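Local coordinates for protein catechol 1,2-dioxygenase (PDB 1DMH) that catalyses the iron(III)-dependent intradiol cleavage of catechol by dioxygen to cis,cis-muconate, the first step of catechol breakdown in the beta-ketoadipate pathway, at residues A[99-104]-A[288-293]. Sequence-based numbering, arbitrary orientation.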
loop_
_atom_site.group_PDB
_atom_site.type_symbol
_atom_site.label_atom_id
_atom_site.label_comp_id
_atom_site.label_asym_id
_atom_site.label_seq_id
_atom_site.Cartn_x
_atom_site.Cartn_y
_atom_site.Cartn_z
ATOM N N ASN A 99 -18.243 18.608 -23.391
ATOM C CA ASN A 99 -18.967 17.849 -22.345
ATOM C C ASN A 99 -20.036 18.709 -21.645
ATOM O O ASN A 99 -19.719 19.440 -20.688
ATOM C CB ASN A 99 -17.999 17.320 -21.262
ATOM C CG ASN A 99 -17.062 16.234 -21.773
ATOM O OD1 ASN A 99 -17.500 15.180 -22.224
ATOM N ND2 ASN A 99 -15.764 16.490 -21.694
ATOM N N ALA A 100 -21.289 18.607 -22.104
ATOM C CA ALA A 100 -22.375 19.385 -21.525
ATOM C C ALA A 100 -22.456 19.153 -20.016
ATOM O O ALA A 100 -22.382 20.106 -19.245
ATOM C CB ALA A 100 -23.691 19.031 -22.192
ATOM N N THR A 101 -22.625 17.908 -19.585
ATOM C CA THR A 101 -22.664 17.632 -18.151
ATOM C C THR A 101 -21.249 17.174 -17.803
ATOM O O THR A 101 -20.804 16.148 -18.289
ATOM C CB THR A 101 -23.665 16.512 -17.799
ATOM O OG1 THR A 101 -24.997 16.941 -18.110
ATOM C CG2 THR A 101 -23.578 16.172 -16.326
ATOM N N PRO A 102 -20.547 17.921 -16.932
ATOM C CA PRO A 102 -19.176 17.660 -16.481
ATOM C C PRO A 102 -19.036 16.320 -15.790
ATOM O O PRO A 102 -19.901 15.947 -15.006
ATOM C CB PRO A 102 -18.924 18.789 -15.474
ATOM C CG PRO A 102 -19.863 19.871 -15.913
ATOM C CD PRO A 102 -21.096 19.066 -16.186
ATOM N N ARG A 103 -17.948 15.607 -16.068
ATOM C CA ARG A 103 -17.702 14.336 -15.396
ATOM C C ARG A 103 -17.078 14.658 -14.048
ATOM O O ARG A 103 -16.563 15.756 -13.846
ATOM C CB ARG A 103 -16.674 13.488 -16.165
ATOM C CG ARG A 103 -15.328 14.192 -16.378
ATOM C CD ARG A 103 -14.223 13.211 -16.737
ATOM N NE ARG A 103 -14.540 12.385 -17.899
ATOM C CZ ARG A 103 -14.492 12.797 -19.163
ATOM N NH1 ARG A 103 -14.112 14.035 -19.450
ATOM N NH2 ARG A 103 -14.805 11.957 -20.146
ATOM N N THR A 104 -17.154 13.729 -13.106
ATOM C CA THR A 104 -16.405 13.911 -11.869
ATOM C C THR A 104 -16.163 12.521 -11.302
ATOM O O THR A 104 -16.584 11.540 -11.914
ATOM C CB THR A 104 -17.008 14.943 -10.838
ATOM O OG1 THR A 104 -15.963 15.269 -9.908
ATOM C CG2 THR A 104 -18.195 14.399 -10.059
ATOM N N PHE A 288 -32.383 17.750 -11.815
ATOM C CA PHE A 288 -31.052 17.733 -12.413
ATOM C C PHE A 288 -31.121 16.973 -13.720
ATOM O O PHE A 288 -31.433 15.784 -13.733
ATOM C CB PHE A 288 -30.017 17.071 -11.496
ATOM C CG PHE A 288 -28.606 17.179 -12.018
ATOM C CD1 PHE A 288 -28.021 18.431 -12.224
ATOM C CD2 PHE A 288 -27.877 16.045 -12.360
ATOM C CE1 PHE A 288 -26.732 18.555 -12.768
ATOM C CE2 PHE A 288 -26.594 16.163 -12.902
ATOM C CZ PHE A 288 -26.029 17.430 -13.103
ATOM N N ASP A 289 -30.877 17.684 -14.820
ATOM C CA ASP A 289 -30.884 17.075 -16.155
ATOM C C ASP A 289 -29.455 16.754 -16.524
ATOM O O ASP A 289 -28.524 17.473 -16.129
ATOM C CB ASP A 289 -31.410 18.023 -17.237
ATOM C CG ASP A 289 -32.807 18.505 -16.974
ATOM O OD1 ASP A 289 -33.602 17.775 -16.353
ATOM O OD2 ASP A 289 -33.114 19.611 -17.432
ATOM N N LEU A 290 -29.286 15.685 -17.293
ATOM C CA LEU A 290 -27.963 15.279 -17.744
ATOM C C LEU A 290 -27.960 15.167 -19.255
ATOM O O LEU A 290 -28.918 14.675 -19.842
ATOM C CB LEU A 290 -27.563 13.932 -17.138
ATOM C CG LEU A 290 -27.474 13.966 -15.614
ATOM C CD1 LEU A 290 -28.856 13.655 -15.081
ATOM C CD2 LEU A 290 -26.455 12.953 -15.072
ATOM N N LYS A 291 -26.880 15.638 -19.875
ATOM C CA LYS A 291 -26.736 15.578 -21.329
ATOM C C LYS A 291 -25.531 14.692 -21.624
ATOM O O LYS A 291 -24.441 14.888 -21.058
ATOM C CB LYS A 291 -26.535 16.978 -21.923
ATOM C CG LYS A 291 -26.480 16.988 -23.464
ATOM C CD LYS A 291 -26.376 18.427 -23.994
ATOM C CE LYS A 291 -26.116 18.500 -25.501
ATOM N NZ LYS A 291 -27.236 17.931 -26.278
ATOM N N LEU A 292 -25.742 13.719 -22.505
ATOM C CA LEU A 292 -24.713 12.746 -22.868
ATOM C C LEU A 292 -23.894 13.077 -24.132
ATOM O O LEU A 292 -24.294 13.901 -24.955
ATOM C CB LEU A 292 -25.365 11.369 -23.033
ATOM C CG LEU A 292 -26.157 10.756 -21.877
ATOM C CD1 LEU A 292 -26.596 9.371 -22.296
ATOM C CD2 LEU A 292 -25.307 10.666 -20.610
ATOM N N THR A 293 -22.736 12.440 -24.263
ATOM C CA THR A 293 -21.896 12.638 -25.434
ATOM C C THR A 293 -21.886 11.340 -26.255
ATOM O O THR A 293 -22.072 10.232 -25.724
ATOM C CB THR A 293 -20.449 13.028 -25.043
ATOM O OG1 THR A 293 -19.890 12.011 -24.211
ATOM C CG2 THR A 293 -20.431 14.336 -24.272
HETATM O O HOH W 1 -21.800 15.133 -20.588
HETATM O O HOH W 2 -26.287 18.585 -16.402
#
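Thr101 reaches across to the end of strand 283-291 with its hydroxyl, where OG1 accepts a nearly straight hydrogen bond from Lys291 N (2.9 Å, 170°). Because OG1 lies opposite the carbonyl carbon about the CA–CB bond (chi1 -65°), it faces the strand, while the methyl CG2 turns to Phe288 and comes within 4.2 Å of its CZ. Two waters extend this bond. One donates to both Thr101 O and Lys291 O, at 2.7 Å each; the other donates to Asp289 O and is hydrogen-bonded to Thr101 OG1, so the hydroxyl oxygen is gripped twice. Ala100 CB presses on the aliphatic chain of Lys291, tightly at CD (3.3 Å) and also against CB and CG. That chain runs extended and bends only at its last torsion (chi4 64°), carrying NZ on to Asp142 O. Asn99 OD1 rests 3.7 Å from the methyl CG2 of Thr293; the polar ends of these two residues are held elsewhere, Asn99 ND2 by Asp92 and Thr293 OG1 by Arg235. The loop that follows helix 80-94 thus docks on the C-terminal end of a strand of the catalytic beta fold. Arg103 ties that loop back to the helix through salt bridges with Asp89 and Asp92. Leu290 and Leu292 hydrogen-bond to strand 133-141 while Lys291 N and O turn to the loop, and Phe288 and Leu290 pack on strand 237-243.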